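Local coordinates for putative diguanylate cyclase (GGDEF) with PAS/PAC domain (Rhodopseudomonas palustris, PDB 3LIF), which probably makes cyclic di-GMP from two GTP molecules through its GGDEF domain, and is represented here by its extracellular PDC-fold sensor portion, at residues T15-L20 with V236-D241; D206-T211 with T219-Y224; E26-T31 with R225-Y230. All coordinates share one frame; numbering follows the deposited sequence.

Interaction 1 of 3, residues T15-L20 with V236-D241; sequences TEMRNL and VARTED
Glu16 OE1 meets the end of Arg238, lying 3.5 Å from Arg238 NH2 in a rather long salt bridge and only slightly farther from the other terminal nitrogen. The oxygen comes in at the edge of the guanidinium, close to its plane, whereas the carboxylate as a whole stands nearly upright to that group, the two planes being 83° apart. One oxygen therefore does the work and the pair is not a flat, two-pronged one. Because Glu16 is exposed, this end of the contact probably gives a modest electrostatic pull.

Selenomethionine Met17 packs against one face of the same arginine's guanidinium. Its SE sits over that face, offset toward the rim, with Arg238 CZ 4.0 Å from Met17 SE. The chain bends at both chi2 (-71°) and chi3, which carries the terminal methyl to the strand, where Met17 CE is 3.5 Å from Arg238 CG and 3.8 Å from Val236 O. Arg238 itself bends at chi3 (76°), which folds its charged end back toward the helix. Arg238 thus offers its aliphatic stem to a methyl and its charged tip to a carboxylate. One turn farther along the helix, Leu20 CD2 touches Val236 CG1 at 3.8 Å, the two side chains crossing at about a right angle.

The axes of the short helical and strand segments approach to 9.0 Å, roughly antiparallel. Met17 also packs on Ala223 and Tyr208 of the next two strands, Val236 reaches Ser21 and Leu24 of the helix, and Leu20 meets Phe161. Through these contacts the N-terminal part of the long helix 5-47 lies on a face of the five-stranded antiparallel sheet of this PDC lobe, in which strand 232-239 is central.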
loop_
_atom_site.group_PDB
_atom_site.type_symbol
_atom_site.label_atom_id
_atom_site.label_comp_id
_atom_site.label_asym_id
_atom_site.label_seq_id
_atom_site.Cartn_x
_atom_site.Cartn_y
_atom_site.Cartn_z
ATOM N N THR A 15 -16.534 18.407 -8.059
ATOM C CA THR A 15 -15.897 18.928 -6.886
ATOM C C THR A 15 -15.867 17.900 -5.734
ATOM O O THR A 15 -14.905 17.859 -4.986
ATOM C CB THR A 15 -16.497 20.299 -6.470
ATOM O OG1 THR A 15 -16.150 21.237 -7.467
ATOM C CG2 THR A 15 -15.889 20.828 -5.179
ATOM N N GLU A 16 -16.893 17.087 -5.534
ATOM C CA GLU A 16 -16.826 16.281 -4.317
ATOM C C GLU A 16 -15.817 15.185 -4.525
ATOM O O GLU A 16 -15.119 14.808 -3.585
ATOM C CB GLU A 16 -18.145 15.634 -3.928
ATOM C CG GLU A 16 -19.283 16.578 -3.679
ATOM C CD GLU A 16 -20.630 15.848 -3.806
ATOM O OE1 GLU A 16 -20.647 14.657 -4.275
ATOM O OE2 GLU A 16 -21.657 16.461 -3.443
HETATM N N MSE A 17 -15.787 14.668 -5.753
HETATM C CA MSE A 17 -14.876 13.633 -6.145
HETATM C C MSE A 17 -13.471 14.173 -5.991
HETATM O O MSE A 17 -12.654 13.531 -5.347
HETATM C CB MSE A 17 -15.096 13.201 -7.580
HETATM C CG MSE A 17 -16.487 12.705 -7.892
HETATM SE SE MSE A 17 -16.746 11.012 -7.069
HETATM C CE MSE A 17 -16.495 10.022 -8.761
ATOM N N ARG A 18 -13.178 15.355 -6.528
ATOM C CA ARG A 18 -11.811 15.851 -6.409
ATOM C C ARG A 18 -11.423 15.977 -4.934
ATOM O O ARG A 18 -10.300 15.624 -4.572
ATOM C CB ARG A 18 -11.514 17.114 -7.266
ATOM C CG ARG A 18 -11.650 16.794 -8.734
ATOM C CD ARG A 18 -11.749 17.990 -9.724
ATOM N NE ARG A 18 -10.450 18.151 -10.355
ATOM C CZ ARG A 18 -10.179 18.092 -11.649
ATOM N NH1 ARG A 18 -11.129 17.947 -12.569
ATOM N NH2 ARG A 18 -8.914 18.225 -12.022
ATOM N N ASN A 19 -12.334 16.401 -4.057
ATOM C CA ASN A 19 -11.921 16.516 -2.644
ATOM C C ASN A 19 -11.756 15.164 -2.083
ATOM O O ASN A 19 -10.859 14.930 -1.332
ATOM C CB ASN A 19 -12.876 17.329 -1.748
ATOM C CG ASN A 19 -13.173 18.726 -2.323
ATOM O OD1 ASN A 19 -14.196 19.345 -1.972
ATOM N ND2 ASN A 19 -12.311 19.213 -3.251
ATOM N N LEU A 20 -12.637 14.260 -2.453
ATOM C CA LEU A 20 -12.591 12.938 -1.872
ATOM C C LEU A 20 -11.209 12.227 -2.157
ATOM O O LEU A 20 -10.556 11.674 -1.254
ATOM C CB LEU A 20 -13.783 12.156 -2.382
ATOM C CG LEU A 20 -13.802 10.785 -1.770
ATOM C CD1 LEU A 20 -13.429 10.878 -0.298
ATOM C CD2 LEU A 20 -15.164 10.128 -2.012
ATOM N N VAL A 236 -11.070 7.372 -7.152
ATOM C CA VAL A 236 -12.493 7.214 -6.760
ATOM C C VAL A 236 -13.311 7.302 -8.006
ATOM O O VAL A 236 -13.120 8.223 -8.789
ATOM C CB VAL A 236 -13.094 8.430 -6.029
ATOM C CG1 VAL A 236 -13.982 7.969 -4.931
ATOM C CG2 VAL A 236 -12.097 9.361 -5.511
ATOM N N ALA A 237 -14.296 6.428 -8.145
ATOM C CA ALA A 237 -15.181 6.458 -9.309
ATOM C C ALA A 237 -16.630 6.226 -8.923
ATOM O O ALA A 237 -16.911 5.598 -7.905
ATOM C CB ALA A 237 -14.766 5.435 -10.298
ATOM N N ARG A 238 -17.541 6.773 -9.726
ATOM C CA ARG A 238 -18.978 6.459 -9.639
ATOM C C ARG A 238 -19.644 6.454 -11.002
ATOM O O ARG A 238 -19.280 7.233 -11.866
ATOM C CB ARG A 238 -19.733 7.386 -8.651
ATOM C CG ARG A 238 -19.841 8.867 -8.965
ATOM C CD ARG A 238 -21.075 9.543 -8.232
ATOM N NE ARG A 238 -20.927 9.815 -6.776
ATOM C CZ ARG A 238 -20.645 11.024 -6.226
ATOM N NH1 ARG A 238 -20.475 12.119 -6.963
ATOM N NH2 ARG A 238 -20.520 11.171 -4.918
ATOM N N THR A 239 -20.598 5.549 -11.206
ATOM C CA THR A 239 -21.448 5.611 -12.390
ATOM C C THR A 239 -22.198 6.903 -12.297
ATOM O O THR A 239 -22.481 7.388 -11.214
ATOM C CB THR A 239 -22.453 4.430 -12.518
ATOM O OG1 THR A 239 -23.064 4.191 -11.264
ATOM C CG2 THR A 239 -21.763 3.156 -12.902
ATOM N N GLU A 240 -22.482 7.479 -13.455
ATOM C CA GLU A 240 -23.166 8.756 -13.506
ATOM C C GLU A 240 -24.635 8.678 -13.119
ATOM O O GLU A 240 -25.088 9.465 -12.285
ATOM C CB GLU A 240 -23.136 9.348 -14.895
ATOM C CG GLU A 240 -24.255 10.361 -15.009
ATOM C CD GLU A 240 -24.170 11.188 -16.261
ATOM O OE1 GLU A 240 -23.127 11.095 -16.970
ATOM O OE2 GLU A 240 -25.144 11.933 -16.527
ATOM N N ASP A 241 -25.369 7.746 -13.745
ATOM C CA ASP A 241 -26.842 7.677 -13.593
ATOM C C ASP A 241 -27.650 7.956 -14.927
ATOM O O ASP A 241 -27.497 9.020 -15.557
ATOM C CB ASP A 241 -27.319 8.643 -12.469
ATOM C CG ASP A 241 -26.953 8.168 -11.055
ATOM O OD1 ASP A 241 -25.961 7.440 -10.838
ATOM O OD2 ASP A 241 -27.681 8.551 -10.131
#

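Interaction 2 of 3, residues D206-T211 with T219-Y224; sequences DGYYLT and TKYLAY
Thr219 starts the second strand of a beta hairpin, its CG2 resting 3.7 Å from Leu210 CD1 on the opposite strand; the hairpin forms one margin of the antiparallel sheet in this PDC lobe. Lys220 makes a hydrogen-bonded pair with Thr211: Thr211 N gives to Lys220 O at 2.8 Å and Lys220 N gives to Thr211 O. The amine of Lys220 turns elsewhere, to Asp216 and the carbonyl of Gly166.

Leu210 CD1 covers one face of the Tyr221 ring, 3.9 Å from the centroid, in a CH-pi contact. The ring of Tyr208 lies near parallel to that of Tyr221, at 25°, but slid aside with the centroids 5.4 Å apart, and the two barely overlap. Leu222 is the middle of the ladder, exchanging both backbone bonds with Tyr209. Its side chain lies alongside the tyrosine and points the same way, bringing Leu222 CD2 4.0 Å from Tyr209 CE2. Ala223 then returns to the face of Tyr208 and Tyr221, which the helix 5-47 covers in part, and sets its methyl in plane at the edge of the Tyr208 ring.

Tyr224 closes the series. Its N bonds to Gly207 O at 2.9 Å, the donor standing 36° out of the carbonyl plane, and its hydroxyl bonds to Ser204 O. With chi1 at 72° the ring swings back across the neighbouring strand and turns one face to the glycine: Gly207 CA sits 3.5 Å from the centroid of the Tyr224 ring, close to the ring normal.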
loop_
_atom_site.group_PDB
_atom_site.type_symbol
_atom_site.label_atom_id
_atom_site.label_comp_id
_atom_site.label_asym_id
_atom_site.label_seq_id
_atom_site.Cartn_x
_atom_site.Cartn_y
_atom_site.Cartn_z
ATOM N N ASP A 206 -3.004 14.819 -10.312
ATOM C CA ASP A 206 -4.367 14.543 -10.794
ATOM C C ASP A 206 -4.980 15.421 -11.894
ATOM O O ASP A 206 -4.372 16.469 -12.306
ATOM C CB ASP A 206 -5.161 14.981 -9.580
ATOM C CG ASP A 206 -4.819 16.479 -9.200
ATOM O OD1 ASP A 206 -3.763 16.796 -8.597
ATOM O OD2 ASP A 206 -5.566 17.381 -9.599
ATOM N N GLY A 207 -6.242 15.137 -12.269
ATOM C CA GLY A 207 -7.144 14.275 -11.560
ATOM C C GLY A 207 -8.632 13.991 -11.915
ATOM O O GLY A 207 -9.267 13.361 -11.066
ATOM N N TYR A 208 -9.239 14.293 -13.079
ATOM C CA TYR A 208 -10.685 13.835 -13.243
ATOM C C TYR A 208 -11.272 13.602 -14.637
ATOM O O TYR A 208 -11.198 14.475 -15.439
ATOM C CB TYR A 208 -11.580 14.875 -12.623
ATOM C CG TYR A 208 -13.051 14.553 -12.484
ATOM C CD1 TYR A 208 -13.533 13.880 -11.355
ATOM C CD2 TYR A 208 -13.982 15.005 -13.437
ATOM C CE1 TYR A 208 -14.912 13.612 -11.190
ATOM C CE2 TYR A 208 -15.366 14.746 -13.302
ATOM C CZ TYR A 208 -15.824 14.052 -12.166
ATOM O OH TYR A 208 -17.161 13.791 -12.008
ATOM N N TYR A 209 -11.922 12.482 -14.935
ATOM C CA TYR A 209 -12.326 12.248 -16.337
ATOM C C TYR A 209 -13.251 11.066 -16.556
ATOM O O TYR A 209 -13.547 10.316 -15.642
ATOM C CB TYR A 209 -11.107 12.073 -17.251
ATOM C CG TYR A 209 -10.248 10.886 -16.901
ATOM C CD1 TYR A 209 -10.508 9.643 -17.431
ATOM C CD2 TYR A 209 -9.189 11.010 -16.009
ATOM C CE1 TYR A 209 -9.737 8.559 -17.077
ATOM C CE2 TYR A 209 -8.421 9.924 -15.652
ATOM C CZ TYR A 209 -8.684 8.705 -16.186
ATOM O OH TYR A 209 -7.913 7.602 -15.823
ATOM N N LEU A 210 -13.703 10.850 -17.769
ATOM C CA LEU A 210 -14.713 9.823 -17.926
ATOM C C LEU A 210 -14.086 8.566 -18.449
ATOM O O LEU A 210 -13.263 8.644 -19.300
ATOM C CB LEU A 210 -15.802 10.297 -18.876
ATOM C CG LEU A 210 -16.882 9.225 -19.070
ATOM C CD1 LEU A 210 -18.170 9.509 -18.289
ATOM C CD2 LEU A 210 -17.162 9.043 -20.583
ATOM N N THR A 211 -14.457 7.393 -17.970
ATOM C CA THR A 211 -13.695 6.208 -18.364
ATOM C C THR A 211 -14.490 4.928 -18.121
ATOM O O THR A 211 -15.618 4.957 -17.647
ATOM C CB THR A 211 -12.358 6.166 -17.588
ATOM O OG1 THR A 211 -11.513 5.207 -18.181
ATOM C CG2 THR A 211 -12.571 5.753 -16.171
ATOM N N THR A 219 -19.521 2.597 -17.320
ATOM C CA THR A 219 -19.001 3.906 -17.579
ATOM C C THR A 219 -19.052 4.704 -16.297
ATOM O O THR A 219 -20.090 4.701 -15.639
ATOM C CB THR A 219 -19.901 4.629 -18.564
ATOM O OG1 THR A 219 -19.706 4.085 -19.859
ATOM C CG2 THR A 219 -19.552 6.115 -18.653
ATOM N N LYS A 220 -17.965 5.402 -15.943
ATOM C CA LYS A 220 -18.027 6.311 -14.822
ATOM C C LYS A 220 -17.067 7.446 -14.900
ATOM O O LYS A 220 -16.103 7.405 -15.658
ATOM C CB LYS A 220 -17.806 5.593 -13.512
ATOM C CG LYS A 220 -17.349 4.187 -13.625
ATOM C CD LYS A 220 -17.508 3.492 -12.275
ATOM C CE LYS A 220 -17.981 2.075 -12.492
ATOM N NZ LYS A 220 -17.678 1.250 -11.295
ATOM N N TYR A 221 -17.394 8.488 -14.141
ATOM C CA TYR A 221 -16.463 9.543 -13.853
ATOM C C TYR A 221 -15.510 9.066 -12.762
ATOM O O TYR A 221 -15.949 8.480 -11.766
ATOM C CB TYR A 221 -17.180 10.791 -13.370
ATOM C CG TYR A 221 -17.741 11.583 -14.492
ATOM C CD1 TYR A 221 -18.986 11.270 -15.024
ATOM C CD2 TYR A 221 -17.023 12.633 -15.059
ATOM C CE1 TYR A 221 -19.531 11.977 -16.076
ATOM C CE2 TYR A 221 -17.572 13.381 -16.140
ATOM C CZ TYR A 221 -18.834 13.037 -16.643
ATOM O OH TYR A 221 -19.409 13.746 -17.705
ATOM N N LEU A 222 -14.220 9.340 -12.975
ATOM C CA LEU A 222 -13.136 8.943 -12.101
ATOM C C LEU A 222 -12.250 10.134 -11.726
ATOM O O LEU A 222 -11.804 10.996 -12.580
ATOM C CB LEU A 222 -12.274 7.886 -12.803
ATOM C CG LEU A 222 -11.000 7.338 -12.099
ATOM C CD1 LEU A 222 -10.686 5.968 -12.605
ATOM C CD2 LEU A 222 -9.793 8.257 -12.243
ATOM N N ALA A 223 -11.972 10.206 -10.443
ATOM C CA ALA A 223 -11.023 11.194 -9.994
ATOM C C ALA A 223 -9.843 10.392 -9.429
ATOM O O ALA A 223 -10.049 9.357 -8.761
ATOM C CB ALA A 223 -11.640 12.051 -8.931
ATOM N N TYR A 224 -8.627 10.865 -9.718
ATOM C CA TYR A 224 -7.414 10.258 -9.222
ATOM C C TYR A 224 -6.466 11.313 -8.748
ATOM O O TYR A 224 -6.498 12.452 -9.202
ATOM C CB TYR A 224 -6.703 9.508 -10.323
ATOM C CG TYR A 224 -6.058 10.413 -11.347
ATOM C CD1 TYR A 224 -4.790 10.919 -11.126
ATOM C CD2 TYR A 224 -6.743 10.788 -12.557
ATOM C CE1 TYR A 224 -4.165 11.739 -12.069
ATOM C CE2 TYR A 224 -6.148 11.598 -13.513
ATOM C CZ TYR A 224 -4.846 12.073 -13.250
ATOM O OH TYR A 224 -4.174 12.878 -14.125
#

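Interaction 3 of 3, residues E26-T31 with R225-Y230; sequences EHATHT and RRVSRY
Thr29 of the long helix gives its hydroxyl to the backbone carbonyl of Ser228, with Thr29 OG1 2.6 Å from Ser228 O. The donor lies in the carbonyl plane and on a lone pair. Chi1 of -62° places OG1 beside the threonine's own backbone N, where it makes this bond, and CG2 anti to that N, where it meets the Arg229 guanidinium while also lying near Ser228 O.

Ala28, Thr29 and Val227 form the buried flank. Val227 CG1 comes 3.7 Å from Ala28 CB and also lies against the Thr29 hydroxyl; Leu232 and Val234 of strand 232-239 back the valine, tying helix and sheet together through aliphatic side chains.

The outer flank is looser. Ser228 and Arg229 are exposed, in a type II turn from Val227 to Tyr230 that belongs to the link between strands 219-226 and 232-239 of the PDC-fold sheet, and Arg229 takes the positive phi (82°) of that turn. Its guanidinium passes at about a right angle to the threonine, with Thr29 CG2 over one face, 3.7 Å from Arg229 NH2. Beyond it Tyr230 CE2 only skirts Thr29 O, while the phenol hydroxyl bonds to Gln33 a turn later in the helix.

A water completes the polar side: it donates to Thr29 OG1 at 2.6 Å and accepts from Ser228 N at 2.8 Å. One hydroxyl therefore serves both the carbonyl and, through the water, the amide of the same residue. The helix recognises the turn largely by its main chain, and the polar bonds of the contact engage no side chain of the turn, although an apolar pair seals the inner edge.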
loop_
_atom_site.group_PDB
_atom_site.type_symbol
_atom_site.label_atom_id
_atom_site.label_comp_id
_atom_site.label_asym_id
_atom_site.label_seq_id
_atom_site.Cartn_x
_atom_site.Cartn_y
_atom_site.Cartn_z
ATOM N N GLU A 26 -4.397 11.492 1.354
ATOM C CA GLU A 26 -3.829 11.752 2.664
ATOM C C GLU A 26 -3.932 10.600 3.593
ATOM O O GLU A 26 -3.031 10.313 4.369
ATOM C CB GLU A 26 -4.491 12.941 3.320
ATOM C CG GLU A 26 -4.056 14.193 2.662
ATOM C CD GLU A 26 -4.329 15.346 3.558
ATOM O OE1 GLU A 26 -3.345 16.043 3.932
ATOM O OE2 GLU A 26 -5.534 15.527 3.930
ATOM N N HIS A 27 -5.065 9.964 3.573
ATOM C CA HIS A 27 -5.160 8.779 4.365
ATOM C C HIS A 27 -3.992 7.813 4.024
ATOM O O HIS A 27 -3.439 7.150 4.933
ATOM C CB HIS A 27 -6.456 8.130 4.056
ATOM C CG HIS A 27 -6.656 6.870 4.782
ATOM N ND1 HIS A 27 -6.384 5.643 4.219
ATOM C CD2 HIS A 27 -7.163 6.623 6.008
ATOM C CE1 HIS A 27 -6.711 4.692 5.071
ATOM N NE2 HIS A 27 -7.190 5.258 6.164
ATOM N N ALA A 28 -3.623 7.721 2.731
ATOM C CA ALA A 28 -2.591 6.783 2.343
ATOM C C ALA A 28 -1.338 7.347 2.934
ATOM O O ALA A 28 -0.638 6.671 3.700
ATOM C CB ALA A 28 -2.463 6.648 0.845
ATOM N N THR A 29 -1.067 8.606 2.628
ATOM C CA THR A 29 0.131 9.193 3.177
ATOM C C THR A 29 0.229 8.946 4.683
ATOM O O THR A 29 1.236 8.467 5.177
ATOM C CB THR A 29 0.282 10.668 2.893
ATOM O OG1 THR A 29 0.374 10.891 1.472
ATOM C CG2 THR A 29 1.574 11.138 3.553
ATOM N N HIS A 30 -0.815 9.235 5.423
ATOM C CA HIS A 30 -0.730 9.128 6.877
ATOM C C HIS A 30 -0.515 7.664 7.273
ATOM O O HIS A 30 0.264 7.387 8.196
ATOM C CB HIS A 30 -1.975 9.699 7.619
ATOM C CG HIS A 30 -2.151 11.189 7.516
ATOM N ND1 HIS A 30 -1.093 12.068 7.404
ATOM C CD2 HIS A 30 -3.277 11.952 7.530
ATOM C CE1 HIS A 30 -1.560 13.303 7.328
ATOM N NE2 HIS A 30 -2.880 13.258 7.404
ATOM N N THR A 31 -1.197 6.734 6.590
ATOM C CA THR A 31 -1.068 5.311 6.948
ATOM C C THR A 31 0.355 4.769 6.711
ATOM O O THR A 31 0.953 4.165 7.591
ATOM C CB THR A 31 -1.990 4.470 6.149
ATOM O OG1 THR A 31 -3.336 4.923 6.356
ATOM C CG2 THR A 31 -1.850 3.026 6.568
ATOM N N ARG A 225 -5.573 10.892 -7.874
ATOM C CA ARG A 225 -4.548 11.749 -7.315
ATOM C C ARG A 225 -3.292 10.977 -6.817
ATOM O O ARG A 225 -3.392 10.010 -6.037
ATOM C CB ARG A 225 -5.150 12.567 -6.155
ATOM C CG ARG A 225 -4.185 13.582 -5.588
ATOM C CD ARG A 225 -4.752 14.283 -4.415
ATOM N NE ARG A 225 -6.092 14.797 -4.720
ATOM C CZ ARG A 225 -6.360 16.047 -5.128
ATOM N NH1 ARG A 225 -5.391 16.934 -5.289
ATOM N NH2 ARG A 225 -7.605 16.408 -5.371
ATOM N N ARG A 226 -2.112 11.399 -7.268
ATOM C CA ARG A 226 -0.857 10.860 -6.706
ATOM C C ARG A 226 -0.896 11.026 -5.212
ATOM O O ARG A 226 -1.329 12.072 -4.721
ATOM C CB ARG A 226 0.368 11.579 -7.217
ATOM C CG ARG A 226 0.688 11.146 -8.595
ATOM C CD ARG A 226 2.143 11.426 -8.939
ATOM N NE ARG A 226 2.382 11.209 -10.367
ATOM C CZ ARG A 226 2.703 10.035 -10.925
ATOM N NH1 ARG A 226 2.888 9.986 -12.216
ATOM N NH2 ARG A 226 2.830 8.923 -10.225
ATOM N N VAL A 227 -0.453 9.997 -4.501
ATOM C CA VAL A 227 -0.367 10.028 -3.080
ATOM C C VAL A 227 0.930 10.742 -2.627
ATOM O O VAL A 227 2.062 10.358 -2.893
ATOM C CB VAL A 227 -0.386 8.612 -2.541
ATOM C CG1 VAL A 227 0.115 8.565 -1.049
ATOM C CG2 VAL A 227 -1.724 8.001 -2.763
ATOM N N SER A 228 0.763 11.810 -1.908
ATOM C CA SER A 228 1.946 12.499 -1.478
ATOM C C SER A 228 2.986 11.609 -0.705
ATOM O O SER A 228 2.630 10.859 0.218
ATOM C CB SER A 228 1.535 13.733 -0.690
ATOM O OG SER A 228 2.630 14.092 0.085
ATOM N N ARG A 229 4.256 11.686 -1.123
ATOM C CA ARG A 229 5.357 11.153 -0.337
ATOM C C ARG A 229 5.605 9.624 -0.475
ATOM O O ARG A 229 6.508 9.090 0.201
ATOM C CB ARG A 229 5.117 11.548 1.127
ATOM C CG ARG A 229 6.334 12.103 1.838
ATOM C CD ARG A 229 6.066 13.298 2.736
ATOM N NE ARG A 229 5.534 12.924 4.034
ATOM C CZ ARG A 229 4.398 13.412 4.519
ATOM N NH1 ARG A 229 3.683 14.273 3.798
ATOM N NH2 ARG A 229 3.963 13.040 5.710
ATOM N N TYR A 230 4.810 8.920 -1.300
ATOM C CA TYR A 230 4.995 7.488 -1.631
ATOM C C TYR A 230 4.549 7.261 -3.073
ATOM O O TYR A 230 3.611 7.906 -3.507
ATOM C CB TYR A 230 4.171 6.570 -0.709
ATOM C CG TYR A 230 4.531 6.793 0.708
ATOM C CD1 TYR A 230 5.626 6.128 1.269
ATOM C CD2 TYR A 230 3.844 7.730 1.495
ATOM C CE1 TYR A 230 6.018 6.356 2.550
ATOM C CE2 TYR A 230 4.255 7.977 2.830
ATOM C CZ TYR A 230 5.356 7.287 3.341
ATOM O OH TYR A 230 5.783 7.455 4.648
HETATM O O HOH W 1 -1.273 12.237 -0.089
#

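How the interactions relate
All three contacts are partly buried and meet in one antiparallel sheet. Interactions 1 and 3 both use helix 5-47, about 18 Å apart between centres, whereas interaction 2 joins two adjacent strands within the sheet. Interactions 1 and 2 are neighbours, strand 232-239 pairing with strand 219-226 through Val236 N to Ala223 O. Chemistry follows place: the hairpin relies on a backbone ladder and aromatic packing, interaction 1 on an aliphatic seam with a long salt bridge at its exposed rim, and interaction 3, nearest the chain's centre, on a hydroxyl and a water. Arg225 links the two helix contacts by bonding to Arg18 O.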